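Local structure of glucokinase (Thermus thermophilus, 3VOV) at residues 130-134 against 245-249. The protein is a zinc-containing hexokinase of the ROK family that probably phosphorylates glucose and other hexoses with ATP. Numbering follows the deposited sequence.
Sequences LTVST and GGVAL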
# COMPACT_ATOMS: atom_id res chain seq x y z
N LEU B 130 -6.88 12.45 -19.36
CA LEU B 130 -7.24 12.56 -17.93
C LEU B 130 -7.39 14.00 -17.60
O LEU B 130 -6.60 14.82 -18.05
CB LEU B 130 -6.13 11.96 -17.06
CG LEU B 130 -6.52 11.67 -15.60
CD1 LEU B 130 -7.31 10.38 -15.55
CD2 LEU B 130 -5.25 11.59 -14.70
N THR B 131 -8.44 14.33 -16.87
CA THR B 131 -8.61 15.71 -16.42
C THR B 131 -8.61 15.74 -14.92
O THR B 131 -9.44 15.08 -14.28
CB THR B 131 -9.91 16.39 -17.02
OG1 THR B 131 -10.16 17.62 -16.34
CG2 THR B 131 -11.09 15.47 -16.92
N VAL B 132 -7.69 16.52 -14.36
CA VAL B 132 -7.63 16.75 -12.91
C VAL B 132 -8.19 18.13 -12.60
O VAL B 132 -7.63 19.16 -12.94
CB VAL B 132 -6.15 16.60 -12.38
CG1 VAL B 132 -6.08 16.69 -10.84
CG2 VAL B 132 -5.58 15.28 -12.84
N SER B 133 -9.34 18.14 -11.95
CA SER B 133 -10.00 19.35 -11.52
C SER B 133 -10.49 19.08 -10.09
O SER B 133 -9.77 18.53 -9.26
CB SER B 133 -11.20 19.61 -12.46
OG SER B 133 -11.86 20.81 -12.13
N THR B 134 -11.71 19.50 -9.81
CA THR B 134 -12.36 19.24 -8.55
C THR B 134 -12.38 17.72 -8.28
O THR B 134 -12.04 17.27 -7.19
CB THR B 134 -13.81 19.81 -8.58
OG1 THR B 134 -13.74 21.25 -8.46
CG2 THR B 134 -14.56 19.33 -7.41
N GLY B 245 -7.30 19.65 -17.30
CA GLY B 245 -8.00 20.09 -16.11
C GLY B 245 -7.28 21.20 -15.38
O GLY B 245 -6.07 21.22 -15.33
N GLY B 246 -8.04 22.05 -14.68
CA GLY B 246 -7.46 23.25 -14.10
C GLY B 246 -6.49 23.01 -12.97
O GLY B 246 -5.56 23.81 -12.76
N VAL B 247 -6.69 21.92 -12.23
CA VAL B 247 -5.82 21.65 -11.11
C VAL B 247 -4.45 21.19 -11.61
O VAL B 247 -3.42 21.65 -11.10
CB VAL B 247 -6.48 20.65 -10.11
CG1 VAL B 247 -5.50 20.19 -9.12
CG2 VAL B 247 -7.67 21.33 -9.41
N ALA B 248 -4.41 20.29 -12.60
CA ALA B 248 -3.11 19.84 -13.11
C ALA B 248 -2.41 20.96 -13.93
O ALA B 248 -1.23 21.23 -13.75
CB ALA B 248 -3.29 18.63 -13.95
N LEU B 249 -3.14 21.60 -14.82
CA LEU B 249 -2.52 22.60 -15.71
C LEU B 249 -1.99 23.86 -14.97
O LEU B 249 -0.99 24.42 -15.37
CB LEU B 249 -3.46 23.00 -16.86
CG LEU B 249 -3.94 21.86 -17.78
CD1 LEU B 249 -5.02 22.34 -18.71
CD2 LEU B 249 -2.81 21.32 -18.60
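Where two parallel neighbours of the second five-stranded sheet end, strand 127-132 meets the start of helix 246-249, which follows strand 240-244, and the carbonyl of Val132 faces the helix's first turn. Val132 O accepts a hydrogen bond from Val247 N at 3.0 Å, the donor tilted 22° from the carbonyl plane. A weak second bond reaches the same oxygen from Ala248 N at 3.4 Å. Two first-turn amides, which have no acceptor a turn earlier in the helix, thus share one strand oxygen. Gly245, the N-cap residue, also brings its CA to 3.3 Å from Val132 O. Its positive phi (89°) is one glycine adopts readily, and Thr131 OG1 lies 3.3 Å from Gly245 CA. Beside the polar link lies an apolar one: Val132 CB packs on Ala248 CB at 3.8 Å, and Val132 CG1, set anti to the backbone N (chi1 -174°), meets Val247 CG1 at 3.9 Å, the two valines crossing at about a right angle. The other branch of Val247, CG2, rests on Ser133 O at 3.5 Å. Leu243 of strand 240-244 touches both Val132 and Ala248. A glycine-rich strand-to-helix turn beside a parallel neighbour is consistent with the actin-like ATPase fold of ROK kinases.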